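Local coordinates for protein hydrogenase maturation factor (Thermoanaerobacter tengcongensis, PDB 3VTH) that probably transfers the carbamoyl group of carbamoyl phosphate, at the cost of ATP, to the C-terminal cysteine of HypE during [NiFe]-hydrogenase maturation, at residues A[439-442]-A[443-447]; A[577-580]-A[581-585]. All coordinates share one frame; numbering follows the deposited sequence.

Contact 1: A[439-442]-A[443-447]; sequences YIEQ and IERYK
The carbonyl O of Ile440 is gripped twice: Glu444 N donates to it at 3.2 Å, and a water 3.1 Å from Ile440 O donates as well. That water also donates to Glu444 OE1 (2.6 Å), the oxygen that forms a salt bridge with Lys447 NZ. Further alpha-helical i to i+4 bonds end on Tyr439 O, Glu441 O and Gln442 O. Glu441 and Arg445 run side by side: Glu441 OE2 stands over the rim of one guanidinium face, planes 31° apart, and Glu441 OE1, 3.6 Å from Arg445 NH2, is held by charge alone. Gln442 NE2 also comes over the guanidinium, 3.1 Å from Arg445 NE; both are donors, so the amide, turned 73°, merely packs there. It gives a weak hydrogen bond to Glu441 OE2. With an alanine at Arg445, the Glu441 charge would probably be left with little more than its long, weak ion pair to Arg365. The extended CG1-CD1 arm of Ile443 (chi2 173°) carries CD1 over the Tyr439 ring, a CH-pi contact 3.9 Å from its centroid. Within the Kae1-like domain, helix 433-449 packs through Ile440 and Ile443 against Tyr470 of helix 466-473, and through Ile443 and Tyr446 against Met415 of strand 414-417.

Contact 2: A[577-580]-A[581-585]; sequences ELDI and ILKQI
Lys583 reaches back one helical turn to Asp579. Its CB and CG each lie 3.4 Å from Asp579 O, the carbonyl that also accepts Lys583 N; CD then passes Asp579 OD2 at 3.6 Å, and CE continues beside the carboxylate. A bend at the last torsion (chi4 84°) turns NZ onto the acid: it donates to OD1 of Asp579 at 3.0 Å, on the syn side and 21° out of the carboxylate plane, and more weakly to OD2 of the same residue. This is an i to i+4 salt bridge on the exposed flank of helix 575-587, in the second Kae1-like subdomain, and regular backbone bonds of the same spacing run beneath it. Next to it, Gln584 lies alongside Ile580 and points the same way, with NE2 3.5 Å from the Ile580 CG2 methyl. Leu578 CD1 crosses to Leu582 CG at 4.0 Å, and Ile581 CD1 rests on the aliphatic CG of Glu577 at 3.8 Å. Glu577 OE2 is hydrogen-bonded to the hydroxyl of Tyr552, on helix 551-559. Leu578 and Ile581 both touch Leu556 of that helix, and Ile581 also meets Pro542 at the end of strand 530-542.

Overall arrangement
Contacts 1 and 2 are each local, one within helix 433-449 and the other within helix 575-587, and they follow one another along the chain. Their centres lie 45 Å apart and their nearest atoms about 32 Å, so neither touches the other. The first helix belongs to the HypF Kae1-like domain and packs on the six-stranded sheet that includes strand 414-417. The second belongs to the second Kae1-like subdomain, rests on helix 551-559 and touches strand 530-542 near its end. Contact 1 is partly buried, the side chain of Tyr439 about 11 Å from that of iron ligand Asp734; contact 2 is peripheral, so the two order separate parts of the carbamoyltransferase region, without direct contact.

Contact 1: A[439-442]-A[443-447]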
loop_
_atom_site.group_PDB
_atom_site.type_symbol
_atom_site.label_atom_id
_atom_site.label_comp_id
_atom_site.label_asym_id
_atom_site.label_seq_id
_atom_site.Cartn_x
_atom_site.Cartn_y
_atom_site.Cartn_z
ATOM N N TYR A 439 -3.707 -10.772 11.374
ATOM C CA TYR A 439 -4.527 -9.576 11.543
ATOM C C TYR A 439 -4.723 -9.229 13.021
ATOM O O TYR A 439 -4.456 -8.112 13.430
ATOM C CB TYR A 439 -5.867 -9.829 10.869
ATOM C CG TYR A 439 -6.951 -8.803 11.028
ATOM C CD1 TYR A 439 -7.999 -9.026 11.912
ATOM C CD2 TYR A 439 -6.987 -7.661 10.233
ATOM C CE1 TYR A 439 -9.059 -8.123 12.021
ATOM C CE2 TYR A 439 -8.041 -6.740 10.336
ATOM C CZ TYR A 439 -9.075 -6.985 11.248
ATOM O OH TYR A 439 -10.141 -6.108 11.384
ATOM N N ILE A 440 -5.171 -10.200 13.812
ATOM C CA ILE A 440 -5.457 -9.988 15.242
ATOM C C ILE A 440 -4.246 -9.497 16.008
ATOM O O ILE A 440 -4.355 -8.565 16.802
ATOM C CB ILE A 440 -6.024 -11.266 15.931
ATOM C CG1 ILE A 440 -7.443 -11.533 15.452
ATOM C CG2 ILE A 440 -6.004 -11.129 17.461
ATOM C CD1 ILE A 440 -8.275 -10.292 15.304
ATOM N N GLU A 441 -3.097 -10.116 15.746
ATOM C CA GLU A 441 -1.841 -9.768 16.399
ATOM C C GLU A 441 -1.334 -8.378 15.992
ATOM O O GLU A 441 -0.728 -7.672 16.801
ATOM C CB GLU A 441 -0.756 -10.825 16.117
ATOM C CG GLU A 441 0.158 -10.528 14.878
ATOM C CD GLU A 441 1.552 -11.168 14.963
ATOM O OE1 GLU A 441 1.894 -11.753 16.023
ATOM O OE2 GLU A 441 2.315 -11.087 13.965
ATOM N N GLN A 442 -1.552 -7.998 14.734
ATOM C CA GLN A 442 -1.159 -6.674 14.283
ATOM C C GLN A 442 -2.017 -5.597 14.931
ATOM O O GLN A 442 -1.506 -4.541 15.300
ATOM C CB GLN A 442 -1.178 -6.580 12.752
ATOM C CG GLN A 442 -0.018 -7.347 12.104
ATOM C CD GLN A 442 1.337 -7.008 12.719
ATOM O OE1 GLN A 442 1.876 -5.919 12.510
ATOM N NE2 GLN A 442 1.890 -7.943 13.485
ATOM N N ILE A 443 -3.311 -5.865 15.089
ATOM C CA ILE A 443 -4.168 -4.928 15.811
ATOM C C ILE A 443 -3.620 -4.706 17.235
ATOM O O ILE A 443 -3.487 -3.565 17.671
ATOM C CB ILE A 443 -5.653 -5.369 15.817
ATOM C CG1 ILE A 443 -6.264 -5.184 14.423
ATOM C CG2 ILE A 443 -6.476 -4.565 16.839
ATOM C CD1 ILE A 443 -7.667 -5.740 14.315
ATOM N N GLU A 444 -3.250 -5.781 17.926
ATOM C CA GLU A 444 -2.726 -5.654 19.299
ATOM C C GLU A 444 -1.423 -4.872 19.309
ATOM O O GLU A 444 -1.203 -4.022 20.171
ATOM C CB GLU A 444 -2.548 -7.024 19.971
ATOM C CG GLU A 444 -3.869 -7.770 20.217
ATOM C CD GLU A 444 -4.866 -6.980 21.058
ATOM O OE1 GLU A 444 -5.975 -6.692 20.559
ATOM O OE2 GLU A 444 -4.539 -6.632 22.215
ATOM N N ARG A 445 -0.578 -5.122 18.320
ATOM C CA ARG A 445 0.712 -4.448 18.255
ATOM C C ARG A 445 0.671 -2.955 17.899
ATOM O O ARG A 445 1.477 -2.159 18.408
ATOM C CB ARG A 445 1.653 -5.214 17.341
ATOM C CG ARG A 445 2.375 -6.283 18.150
ATOM C CD ARG A 445 2.531 -7.531 17.386
ATOM N NE ARG A 445 3.331 -7.319 16.185
ATOM C CZ ARG A 445 4.248 -8.176 15.749
ATOM N NH1 ARG A 445 4.914 -7.908 14.647
ATOM N NH2 ARG A 445 4.491 -9.303 16.420
ATOM N N TYR A 446 -0.257 -2.582 17.030
ATOM C CA TYR A 446 -0.474 -1.173 16.694
ATOM C C TYR A 446 -1.069 -0.431 17.897
ATOM O O TYR A 446 -0.680 0.701 18.180
ATOM C CB TYR A 446 -1.375 -1.044 15.457
ATOM C CG TYR A 446 -0.633 -1.023 14.120
ATOM C CD1 TYR A 446 -0.662 0.113 13.305
ATOM C CD2 TYR A 446 0.079 -2.142 13.670
ATOM C CE1 TYR A 446 -0.001 0.144 12.078
ATOM C CE2 TYR A 446 0.746 -2.136 12.430
ATOM C CZ TYR A 446 0.692 -0.987 11.641
ATOM O OH TYR A 446 1.340 -0.963 10.426
ATOM N N LYS A 447 -2.003 -1.069 18.605
ATOM C CA LYS A 447 -2.549 -0.483 19.845
ATOM C C LYS A 447 -1.478 -0.217 20.893
ATOM O O LYS A 447 -1.496 0.816 21.558
ATOM C CB LYS A 447 -3.646 -1.357 20.463
ATOM C CG LYS A 447 -4.950 -1.396 19.638
ATOM C CD LYS A 447 -6.088 -2.099 20.396
ATOM C CE LYS A 447 -5.776 -3.538 20.675
ATOM N NZ LYS A 447 -6.896 -4.194 21.417
HETATM O O HOH W 1 -6.966 -7.760 18.361
#

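Contact 2: A[577-580]-A[581-585]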
loop_
_atom_site.group_PDB
_atom_site.type_symbol
_atom_site.label_atom_id
_atom_site.label_comp_id
_atom_site.label_asym_id
_atom_site.label_seq_id
_atom_site.Cartn_x
_atom_site.Cartn_y
_atom_site.Cartn_z
ATOM N N GLU A 577 -24.324 -28.463 -18.020
ATOM C CA GLU A 577 -23.989 -27.357 -17.133
ATOM C C GLU A 577 -24.794 -26.088 -17.451
ATOM O O GLU A 577 -25.249 -25.394 -16.534
ATOM C CB GLU A 577 -22.487 -27.069 -17.166
ATOM C CG GLU A 577 -22.041 -25.921 -16.253
ATOM C CD GLU A 577 -20.529 -25.732 -16.220
ATOM O OE1 GLU A 577 -19.820 -26.321 -17.073
ATOM O OE2 GLU A 577 -20.048 -24.995 -15.334
ATOM N N LEU A 578 -24.979 -25.799 -18.739
ATOM C CA LEU A 578 -25.772 -24.642 -19.162
ATOM C C LEU A 578 -27.216 -24.721 -18.645
ATOM O O LEU A 578 -27.722 -23.766 -18.058
ATOM C CB LEU A 578 -25.773 -24.485 -20.688
ATOM C CG LEU A 578 -26.679 -23.367 -21.229
ATOM C CD1 LEU A 578 -26.132 -21.986 -20.824
ATOM C CD2 LEU A 578 -26.842 -23.463 -22.741
ATOM N N ASP A 579 -27.861 -25.859 -18.881
ATOM C CA ASP A 579 -29.228 -26.108 -18.418
ATOM C C ASP A 579 -29.360 -25.822 -16.917
ATOM O O ASP A 579 -30.291 -25.142 -16.476
ATOM C CB ASP A 579 -29.606 -27.564 -18.703
ATOM C CG ASP A 579 -31.079 -27.857 -18.440
ATOM O OD1 ASP A 579 -31.941 -27.250 -19.122
ATOM O OD2 ASP A 579 -31.370 -28.717 -17.570
ATOM N N ILE A 580 -28.410 -26.337 -16.146
ATOM C CA ILE A 580 -28.435 -26.212 -14.699
ATOM C C ILE A 580 -28.281 -24.763 -14.263
ATOM O O ILE A 580 -29.039 -24.272 -13.407
ATOM C CB ILE A 580 -27.378 -27.138 -14.062
ATOM C CG1 ILE A 580 -27.806 -28.600 -14.276
ATOM C CG2 ILE A 580 -27.159 -26.798 -12.588
ATOM C CD1 ILE A 580 -26.760 -29.644 -13.914
ATOM N N ILE A 581 -27.314 -24.069 -14.861
ATOM C CA ILE A 581 -27.081 -22.664 -14.546
ATOM C C ILE A 581 -28.349 -21.840 -14.802
ATOM O O ILE A 581 -28.768 -21.071 -13.939
ATOM C CB ILE A 581 -25.884 -22.076 -15.345
ATOM C CG1 ILE A 581 -24.565 -22.656 -14.829
ATOM C CG2 ILE A 581 -25.851 -20.529 -15.258
ATOM C CD1 ILE A 581 -23.362 -22.414 -15.750
ATOM N N LEU A 582 -28.949 -21.998 -15.978
ATOM C CA LEU A 582 -30.149 -21.236 -16.327
ATOM C C LEU A 582 -31.348 -21.567 -15.413
ATOM O O LEU A 582 -32.117 -20.668 -15.038
ATOM C CB LEU A 582 -30.520 -21.408 -17.801
ATOM C CG LEU A 582 -29.480 -20.939 -18.842
ATOM C CD1 LEU A 582 -30.065 -20.981 -20.254
ATOM C CD2 LEU A 582 -28.942 -19.551 -18.508
ATOM N N LYS A 583 -31.478 -22.836 -15.039
ATOM C CA LYS A 583 -32.525 -23.250 -14.111
ATOM C C LYS A 583 -32.331 -22.674 -12.714
ATOM O O LYS A 583 -33.298 -22.249 -12.094
ATOM C CB LYS A 583 -32.660 -24.777 -14.067
ATOM C CG LYS A 583 -33.435 -25.336 -15.239
ATOM C CD LYS A 583 -33.418 -26.865 -15.241
ATOM C CE LYS A 583 -34.613 -27.439 -15.963
ATOM N NZ LYS A 583 -34.427 -27.520 -17.432
ATOM N N GLN A 584 -31.086 -22.656 -12.235
ATOM C CA GLN A 584 -30.744 -22.075 -10.942
ATOM C C GLN A 584 -31.093 -20.585 -10.878
ATOM O O GLN A 584 -31.695 -20.131 -9.909
ATOM C CB GLN A 584 -29.261 -22.292 -10.610
ATOM C CG GLN A 584 -28.915 -23.744 -10.291
ATOM C CD GLN A 584 -27.459 -23.961 -9.948
ATOM O OE1 GLN A 584 -26.635 -23.050 -10.062
ATOM N NE2 GLN A 584 -27.132 -25.173 -9.516
ATOM N N ILE A 585 -30.721 -19.833 -11.915
ATOM C CA ILE A 585 -31.125 -18.431 -12.011
ATOM C C ILE A 585 -32.649 -18.288 -11.926
ATOM O O ILE A 585 -33.155 -17.527 -11.098
ATOM C CB ILE A 585 -30.620 -17.783 -13.304
ATOM C CG1 ILE A 585 -29.086 -17.693 -13.282
ATOM C CG2 ILE A 585 -31.278 -16.392 -13.502
ATOM C CD1 ILE A 585 -28.485 -17.223 -14.614
#